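Local coordinates for chintase (Rhizomucor miehei, PDB 5YUQ), which probably hydrolyses the beta-1,4 links of chitin as a family 18 glycoside hydrolase with a tunnel-shaped active site, at residues V115-K120 / D272-A277; L131-R136 / A170-A175; A330-K335 / N363-I368. All coordinates share one frame; numbering follows the deposited sequence.

Contacts 1 and 2 both involve the part of the chain that follows strand 101-105: contact 1 its loop, at 115-120, and contact 2 the next helix, at 131-136. Contact 1 lies at the surface and joins two irregular loops through a disulfide and a water bridge. Contact 2, partly buried, sets a barrel helix against the short helix 168-172 and the turn after it, with an arginine at one end and a ring at the other. Contact 3, the buried one, joins helix 329-341 to the 363-368 segment by aliphatic packing, an amide-carboxylate bond and a bridging water. Contacts 1 and 3 lie on opposite sides of the chain's centre, about 36 Å apart between centres.

Contact 1 of 3, residues V115-K120 / D272-A277; sequences VACNSK and DPCPNA
C117 and C274 bring two irregular loops together, their CA atoms 5.9 Å apart, one at the third position of a type I turn from V115 to N118 and the other the last residue of an inverse gamma turn centred on P273. Their sulfurs form a disulfide with chi3 -90°, near the relaxed value for such a bond and of left-handed sign. The C117 sulfur stands between its own backbone N and carbonyl carbon (chi1 64°), from where it reaches across to C274 and also touches P273 O at 3.3 Å. Beside the bridge, V115 uses its two methyls differently. CG1 rests on the sulfur of C274 at 3.5 Å, while CG2 sits over the face of the D272 carboxylate, 3.8 Å from CG, and reaches P273 CD at 4.1 Å.

In the TIM barrel of family 18 chitinases such loops leave the C-terminal ends of the strands, the face that holds the active site. The 115-120 loop follows strand 101-105, which with the residues flanking it fits the acidic signature of the family, and the 272-277 loop belongs to the long excursion between strands 228-240 and 284-286. Tying the two together is consistent with the tunnel-shaped active site reported for this enzyme.

Water 1 adds a polar link: it accepts from A116 N at 2.9 Å and donates to D272 OD2 at 2.7 Å. The other oxygen, D272 OD1, takes the indole N-H of W67, so both carboxylate oxygens are engaged and the group's rotation is probably fixed. V115 also leans on W67. Farther along, the K120 chain folds back so that NZ donates to N118 O at 2.9 Å, approaching 25° out of the carbonyl plane, while S119 OG bonds to L71 O and D75 N.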
loop_
_atom_site.group_PDB
_atom_site.type_symbol
_atom_site.label_atom_id
_atom_site.label_comp_id
_atom_site.label_asym_id
_atom_site.label_seq_id
_atom_site.Cartn_x
_atom_site.Cartn_y
_atom_site.Cartn_z
ATOM N N VAL A 115 -4.479 11.106 -6.745
ATOM C CA VAL A 115 -5.031 12.439 -6.522
ATOM C C VAL A 115 -5.245 13.139 -7.867
ATOM O O VAL A 115 -4.349 13.175 -8.716
ATOM C CB VAL A 115 -4.146 13.256 -5.564
ATOM C CG1 VAL A 115 -4.487 14.729 -5.628
ATOM C CG2 VAL A 115 -4.301 12.733 -4.143
ATOM N N ALA A 116 -6.451 13.662 -8.069
ATOM C CA ALA A 116 -6.880 14.118 -9.392
ATOM C C ALA A 116 -5.974 15.176 -10.023
ATOM O O ALA A 116 -5.764 15.183 -11.240
ATOM C CB ALA A 116 -8.313 14.622 -9.328
ATOM N N CYS A 117 -5.451 16.076 -9.198
ATOM C CA CYS A 117 -4.665 17.196 -9.699
ATOM C C CYS A 117 -3.154 16.944 -9.649
ATOM O O CYS A 117 -2.351 17.872 -9.827
ATOM C CB CYS A 117 -5.025 18.482 -8.949
ATOM S SG CYS A 117 -4.614 18.434 -7.196
ATOM N N ASN A 118 -2.762 15.692 -9.410
ATOM C CA ASN A 118 -1.354 15.314 -9.557
ATOM C C ASN A 118 -0.796 15.749 -10.901
ATOM O O ASN A 118 -1.487 15.666 -11.920
ATOM C CB ASN A 118 -1.194 13.793 -9.451
ATOM C CG ASN A 118 -1.180 13.297 -8.024
ATOM O OD1 ASN A 118 -1.159 14.077 -7.067
ATOM N ND2 ASN A 118 -1.178 11.981 -7.872
ATOM N N SER A 119 0.452 16.204 -10.918
ATOM C CA SER A 119 1.117 16.457 -12.190
ATOM C C SER A 119 1.360 15.118 -12.888
ATOM O O SER A 119 1.491 14.081 -12.238
ATOM C CB SER A 119 2.421 17.236 -12.004
ATOM O OG SER A 119 3.340 16.553 -11.164
ATOM N N LYS A 120 1.402 15.138 -14.215
ATOM C CA LYS A 120 1.578 13.915 -14.991
ATOM C C LYS A 120 2.262 14.249 -16.307
ATOM O O LYS A 120 2.108 15.349 -16.825
ATOM C CB LYS A 120 0.229 13.256 -15.255
ATOM C CG LYS A 120 -0.765 14.178 -15.932
ATOM C CD LYS A 120 -2.087 13.487 -16.200
ATOM C CE LYS A 120 -2.754 13.019 -14.916
ATOM N NZ LYS A 120 -2.995 14.104 -13.910
ATOM N N ASP A 272 -8.617 15.639 -0.655
ATOM C CA ASP A 272 -7.369 15.593 -1.393
ATOM C C ASP A 272 -6.804 17.002 -1.575
ATOM O O ASP A 272 -7.554 17.981 -1.550
ATOM C CB ASP A 272 -7.596 14.917 -2.750
ATOM C CG ASP A 272 -7.704 13.413 -2.642
ATOM O OD1 ASP A 272 -7.344 12.862 -1.586
ATOM O OD2 ASP A 272 -8.126 12.771 -3.622
ATOM N N PRO A 273 -5.479 17.112 -1.756
ATOM C CA PRO A 273 -4.840 18.427 -1.889
ATOM C C PRO A 273 -5.035 19.051 -3.272
ATOM O O PRO A 273 -4.064 19.271 -4.005
ATOM C CB PRO A 273 -3.362 18.119 -1.636
ATOM C CG PRO A 273 -3.203 16.698 -2.085
ATOM C CD PRO A 273 -4.486 16.021 -1.698
ATOM N N CYS A 274 -6.287 19.334 -3.609
ATOM C CA CYS A 274 -6.636 20.015 -4.848
ATOM C C CYS A 274 -7.622 21.121 -4.545
ATOM O O CYS A 274 -8.387 21.027 -3.587
ATOM C CB CYS A 274 -7.284 19.045 -5.835
ATOM S SG CYS A 274 -6.234 17.639 -6.251
ATOM N N PRO A 275 -7.609 22.176 -5.364
ATOM C CA PRO A 275 -8.613 23.239 -5.247
ATOM C C PRO A 275 -10.049 22.701 -5.266
ATOM O O PRO A 275 -10.399 21.888 -6.127
ATOM C CB PRO A 275 -8.359 24.087 -6.491
ATOM C CG PRO A 275 -6.884 23.918 -6.754
ATOM C CD PRO A 275 -6.575 22.489 -6.371
ATOM N N ASN A 276 -10.848 23.120 -4.299
ATOM C CA ASN A 276 -12.257 22.732 -4.254
ATOM C C ASN A 276 -12.548 21.253 -4.027
ATOM O O ASN A 276 -13.674 20.778 -4.167
ATOM C CB ASN A 276 -13.023 23.395 -5.425
ATOM C CG ASN A 276 -13.137 24.923 -5.251
ATOM O OD1 ASN A 276 -12.174 25.675 -5.373
ATOM N ND2 ASN A 276 -14.286 25.358 -4.891
ATOM N N ALA A 277 -11.504 20.528 -3.635
ATOM C CA ALA A 277 -11.685 19.120 -3.310
ATOM C C ALA A 277 -12.668 18.991 -2.149
ATOM O O ALA A 277 -12.605 19.754 -1.186
ATOM C CB ALA A 277 -10.350 18.479 -2.946
HETATM O O HOH W 1 -8.520 13.820 -6.081
#

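Contact 2 of 3, residues L131-R136 / A170-A175; sequences LFKALR and ASTVDA
The F132 ring takes V173 CG2 over one face, a CH-pi contact with the methyl 3.7 Å from the ring centroid and 17° off the normal. The R136 guanidinium is met at its edge, with T172 O and D174 OD2 both close to its plane. These two groups join helix 124-139 of the TIM barrel, which packs outside strands 101-105 and 144-149, to the end of the short helix 168-172 and the loop that leads on into strand 175-178. F132 also touches L104 and L145 on those strands. T172 CG2 rests against the helix backbone, 3.7 Å from F132 O. R136 starts with CG anti to its backbone N (chi1 176°), then bends twice to bring NH2 round to the loop. There NH2 donates to T172 O at 2.9 Å and to D174 OD2, also at 2.9 Å, the second being a salt bridge; NE adds a weak bond to T172 O. NH1 donates to G140 O and T143 O, so bonds on NE, NH1 and NH2 fix the guanidinium's orientation. L145 N is another donor to D174 OD2, and the arginine NH2 meets that oxygen from above the carboxylate plane, 47° out of it.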
loop_
_atom_site.group_PDB
_atom_site.type_symbol
_atom_site.label_atom_id
_atom_site.label_comp_id
_atom_site.label_asym_id
_atom_site.label_seq_id
_atom_site.Cartn_x
_atom_site.Cartn_y
_atom_site.Cartn_z
ATOM N N LEU A 131 15.333 8.616 -11.938
ATOM C CA LEU A 131 15.492 8.978 -10.537
ATOM C C LEU A 131 16.162 7.869 -9.737
ATOM O O LEU A 131 17.087 8.130 -8.972
ATOM C CB LEU A 131 14.137 9.333 -9.928
ATOM C CG LEU A 131 14.117 9.587 -8.420
ATOM C CD1 LEU A 131 15.053 10.722 -8.060
ATOM C CD2 LEU A 131 12.694 9.907 -8.005
ATOM N N PHE A 132 15.709 6.631 -9.900
ATOM C CA PHE A 132 16.330 5.534 -9.170
ATOM C C PHE A 132 17.783 5.344 -9.569
ATOM O O PHE A 132 18.631 5.043 -8.729
ATOM C CB PHE A 132 15.554 4.238 -9.373
ATOM C CG PHE A 132 14.431 4.054 -8.401
ATOM C CD1 PHE A 132 14.693 3.785 -7.068
ATOM C CD2 PHE A 132 13.117 4.140 -8.824
ATOM C CE1 PHE A 132 13.653 3.604 -6.159
ATOM C CE2 PHE A 132 12.067 3.956 -7.922
ATOM C CZ PHE A 132 12.345 3.683 -6.584
ATOM N N LYS A 133 18.074 5.517 -10.850
ATOM C CA LYS A 133 19.457 5.406 -11.300
ATOM C C LYS A 133 20.337 6.473 -10.680
ATOM O O LYS A 133 21.469 6.198 -10.289
ATOM C CB LYS A 133 19.545 5.503 -12.818
ATOM C CG LYS A 133 18.942 4.324 -13.536
ATOM C CD LYS A 133 19.168 4.483 -15.030
ATOM C CE LYS A 133 18.603 3.327 -15.815
ATOM N NZ LYS A 133 18.661 3.644 -17.274
ATOM N N ALA A 134 19.822 7.692 -10.609
ATOM C CA ALA A 134 20.565 8.780 -9.985
ATOM C C ALA A 134 20.798 8.499 -8.502
ATOM O O ALA A 134 21.887 8.731 -7.981
ATOM C CB ALA A 134 19.832 10.089 -10.164
ATOM N N LEU A 135 19.769 7.999 -7.819
ATOM C CA LEU A 135 19.919 7.663 -6.405
ATOM C C LEU A 135 20.906 6.526 -6.213
ATOM O O LEU A 135 21.728 6.561 -5.299
ATOM C CB LEU A 135 18.573 7.301 -5.776
ATOM C CG LEU A 135 17.555 8.437 -5.741
ATOM C CD1 LEU A 135 16.197 7.910 -5.356
ATOM C CD2 LEU A 135 18.005 9.494 -4.756
ATOM N N ARG A 136 20.843 5.519 -7.078
ATOM C CA ARG A 136 21.763 4.390 -6.972
ATOM C C ARG A 136 23.204 4.850 -7.167
ATOM O O ARG A 136 24.102 4.426 -6.442
ATOM C CB ARG A 136 21.418 3.307 -8.003
ATOM C CG ARG A 136 22.407 2.139 -8.007
ATOM C CD ARG A 136 22.376 1.390 -6.686
ATOM N NE ARG A 136 21.127 0.640 -6.539
ATOM C CZ ARG A 136 20.610 0.248 -5.381
ATOM N NH1 ARG A 136 21.211 0.549 -4.236
ATOM N NH2 ARG A 136 19.482 -0.438 -5.368
ATOM N N ALA A 170 14.641 -3.737 -13.024
ATOM C CA ALA A 170 15.026 -4.840 -12.152
ATOM C C ALA A 170 16.495 -4.746 -11.737
ATOM O O ALA A 170 16.855 -5.148 -10.634
ATOM C CB ALA A 170 14.743 -6.180 -12.831
ATOM N N SER A 171 17.350 -4.205 -12.602
ATOM C CA SER A 171 18.766 -4.142 -12.247
ATOM C C SER A 171 19.139 -2.967 -11.342
ATOM O O SER A 171 20.249 -2.915 -10.812
ATOM C CB SER A 171 19.652 -4.156 -13.496
ATOM O OG SER A 171 19.511 -2.954 -14.233
ATOM N N THR A 172 18.205 -2.043 -11.136
ATOM C CA THR A 172 18.502 -0.842 -10.359
ATOM C C THR A 172 17.777 -0.848 -9.031
ATOM O O THR A 172 18.344 -0.479 -8.006
ATOM C CB THR A 172 18.091 0.434 -11.122
ATOM O OG1 THR A 172 18.749 0.457 -12.396
ATOM C CG2 THR A 172 18.483 1.685 -10.341
ATOM N N VAL A 173 16.520 -1.272 -9.060
ATOM C CA VAL A 173 15.658 -1.212 -7.886
ATOM C C VAL A 173 15.681 -2.540 -7.146
ATOM O O VAL A 173 15.552 -3.603 -7.759
ATOM C CB VAL A 173 14.209 -0.848 -8.299
ATOM C CG1 VAL A 173 13.253 -0.930 -7.095
ATOM C CG2 VAL A 173 14.178 0.540 -8.926
ATOM N N ASP A 174 15.849 -2.490 -5.829
ATOM C CA ASP A 174 15.965 -3.721 -5.067
ATOM C C ASP A 174 14.658 -4.497 -4.971
ATOM O O ASP A 174 14.650 -5.718 -5.104
ATOM C CB ASP A 174 16.516 -3.431 -3.666
ATOM C CG ASP A 174 17.918 -2.891 -3.716
ATOM O OD1 ASP A 174 18.789 -3.573 -4.306
ATOM O OD2 ASP A 174 18.145 -1.766 -3.228
ATOM N N ALA A 175 13.552 -3.795 -4.744
ATOM C CA ALA A 175 12.278 -4.480 -4.551
ATOM C C ALA A 175 11.110 -3.601 -4.897
ATOM O O ALA A 175 11.182 -2.372 -4.779
ATOM C CB ALA A 175 12.140 -4.986 -3.107
#

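Contact 3 of 3, residues A330-K335 / N363-I368; sequences ASLQDK and NALQDI
Q333 of helix 329-341 has CG anti to its backbone N (chi1 -180°), and the bend at chi2 brings its amide to D367. CB and CG only carry the amide across; CD is the first atom to come close, 3.6 Å from D367 OD2. At the tip, NE2 donates to D367 OD2 at 3.0 Å, with an N-H...O angle of 141°. The oxygen is met on its anti side, somewhat out of the carboxylate plane, and the amide and carboxylate planes stand 56° apart. NE2 also donates to D337 OD1, one helical turn on, so the amide nitrogen serves two aspartates. OE1 turns to water 2, which donates to it at 2.8 Å. The same water donates to A364 O at 2.6 Å and accepts from D367 N at 3.0 Å, so three bonds hold it between the two segments. With donors and acceptors so sorted, the amide orientation is probably well defined, since the flipped form would set OE1 against the two aspartates.

The apolar half of the contact is set by L332. Its CB touches A364 CB and L365 CD2, each at 4.0 Å, the alanine methyl and one leucine methyl meeting the same carbon. A type I turn from N363 to Q366, closed by Q366 N on N363 O, offers A364 to the helix.

In the TIM barrel, helix 329-341 precedes strand 346-350, which lies between strands 228-240 and 4-9 and closes the ring; the 363-368 segment, its turn running into a short 3-10 segment, follows helix 360-363. L332 and L365 both rest on F234 of strand 228-240, L365 also reaches L4 of strand 4-9 and V336 of helix 329-341, and D367 O accepts from K340 NZ on that same helix.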
loop_
_atom_site.group_PDB
_atom_site.type_symbol
_atom_site.label_atom_id
_atom_site.label_comp_id
_atom_site.label_asym_id
_atom_site.label_seq_id
_atom_site.Cartn_x
_atom_site.Cartn_y
_atom_site.Cartn_z
ATOM N N ALA A 330 -6.224 -15.925 9.158
ATOM C CA ALA A 330 -6.326 -16.948 8.119
ATOM C C ALA A 330 -5.999 -16.394 6.738
ATOM O O ALA A 330 -5.210 -16.980 5.992
ATOM C CB ALA A 330 -7.717 -17.564 8.117
ATOM N N SER A 331 -6.619 -15.274 6.378
ATOM C CA SER A 331 -6.413 -14.716 5.050
ATOM C C SER A 331 -4.987 -14.199 4.873
ATOM O O SER A 331 -4.425 -14.322 3.792
ATOM C CB SER A 331 -7.440 -13.624 4.739
ATOM O OG SER A 331 -7.232 -12.493 5.557
ATOM N N LEU A 332 -4.392 -13.643 5.929
ATOM C CA LEU A 332 -2.995 -13.203 5.827
ATOM C C LEU A 332 -2.057 -14.399 5.681
ATOM O O LEU A 332 -1.103 -14.362 4.887
ATOM C CB LEU A 332 -2.584 -12.334 7.018
ATOM C CG LEU A 332 -3.215 -10.937 7.060
ATOM C CD1 LEU A 332 -2.595 -10.120 8.185
ATOM C CD2 LEU A 332 -3.057 -10.217 5.714
ATOM N N GLN A 333 -2.336 -15.464 6.429
ATOM C CA GLN A 333 -1.575 -16.698 6.273
ATOM C C GLN A 333 -1.669 -17.173 4.824
ATOM O O GLN A 333 -0.675 -17.595 4.237
ATOM C CB GLN A 333 -2.093 -17.789 7.217
ATOM C CG GLN A 333 -1.315 -19.103 7.094
ATOM C CD GLN A 333 0.115 -18.984 7.580
ATOM O OE1 GLN A 333 0.369 -18.564 8.706
ATOM N NE2 GLN A 333 1.068 -19.356 6.723
ATOM N N ASP A 334 -2.854 -17.077 4.232
ATOM C CA ASP A 334 -3.035 -17.554 2.866
ATOM C C ASP A 334 -2.235 -16.729 1.867
ATOM O O ASP A 334 -1.697 -17.262 0.894
ATOM C CB ASP A 334 -4.524 -17.568 2.501
ATOM C CG ASP A 334 -5.288 -18.620 3.254
ATOM O OD1 ASP A 334 -4.661 -19.549 3.810
ATOM O OD2 ASP A 334 -6.536 -18.520 3.303
ATOM N N LYS A 335 -2.147 -15.430 2.124
ATOM C CA LYS A 335 -1.306 -14.545 1.325
ATOM C C LYS A 335 0.167 -14.903 1.476
ATOM O O LYS A 335 0.911 -14.895 0.494
ATOM C CB LYS A 335 -1.561 -13.084 1.716
ATOM C CG LYS A 335 -2.888 -12.541 1.188
ATOM C CD LYS A 335 -3.269 -11.232 1.863
ATOM C CE LYS A 335 -4.445 -10.564 1.160
ATOM N NZ LYS A 335 -5.770 -11.218 1.449
ATOM N N ASN A 363 1.767 -11.539 13.710
ATOM C CA ASN A 363 2.082 -12.944 13.931
ATOM C C ASN A 363 1.699 -13.798 12.733
ATOM O O ASN A 363 2.393 -14.748 12.398
ATOM C CB ASN A 363 1.379 -13.465 15.187
ATOM C CG ASN A 363 2.011 -12.942 16.453
ATOM O OD1 ASN A 363 3.121 -12.413 16.425
ATOM N ND2 ASN A 363 1.325 -13.106 17.572
ATOM N N ALA A 364 0.591 -13.452 12.086
ATOM C CA ALA A 364 0.120 -14.187 10.913
ATOM C C ALA A 364 1.074 -14.096 9.728
ATOM O O ALA A 364 0.965 -14.861 8.772
ATOM C CB ALA A 364 -1.266 -13.686 10.505
ATOM N N LEU A 365 2.004 -13.151 9.781
ATOM C CA LEU A 365 2.930 -12.966 8.675
ATOM C C LEU A 365 4.261 -13.672 8.892
ATOM O O LEU A 365 5.072 -13.713 7.977
ATOM C CB LEU A 365 3.180 -11.476 8.422
ATOM C CG LEU A 365 1.960 -10.642 8.032
ATOM C CD1 LEU A 365 2.358 -9.187 7.766
ATOM C CD2 LEU A 365 1.283 -11.250 6.816
ATOM N N GLN A 366 4.487 -14.235 10.076
ATOM C CA GLN A 366 5.837 -14.691 10.414
ATOM C C GLN A 366 6.423 -15.771 9.519
ATOM O O GLN A 366 7.637 -15.854 9.389
ATOM C CB GLN A 366 5.933 -15.087 11.893
ATOM C CG GLN A 366 5.666 -13.914 12.815
ATOM C CD GLN A 366 6.636 -12.772 12.574
ATOM O OE1 GLN A 366 7.850 -12.933 12.718
ATOM N NE2 GLN A 366 6.107 -11.610 12.203
ATOM N N ASP A 367 5.590 -16.581 8.876
ATOM C CA ASP A 367 6.129 -17.644 8.031
ATOM C C ASP A 367 6.936 -17.123 6.842
ATOM O O ASP A 367 7.671 -17.880 6.224
ATOM C CB ASP A 367 5.033 -18.601 7.547
ATOM C CG ASP A 367 4.516 -19.500 8.649
ATOM O OD1 ASP A 367 5.179 -19.599 9.703
ATOM O OD2 ASP A 367 3.445 -20.116 8.458
ATOM N N ILE A 368 6.797 -15.842 6.515
ATOM C CA ILE A 368 7.565 -15.271 5.415
ATOM C C ILE A 368 9.033 -15.124 5.794
ATOM O O ILE A 368 9.894 -15.090 4.915
ATOM C CB ILE A 368 6.997 -13.899 4.953
ATOM C CG1 ILE A 368 7.486 -13.549 3.543
ATOM C CG2 ILE A 368 7.405 -12.800 5.909
ATOM C CD1 ILE A 368 6.923 -14.442 2.455
HETATM O O HOH W 2 2.625 -16.911 8.776
#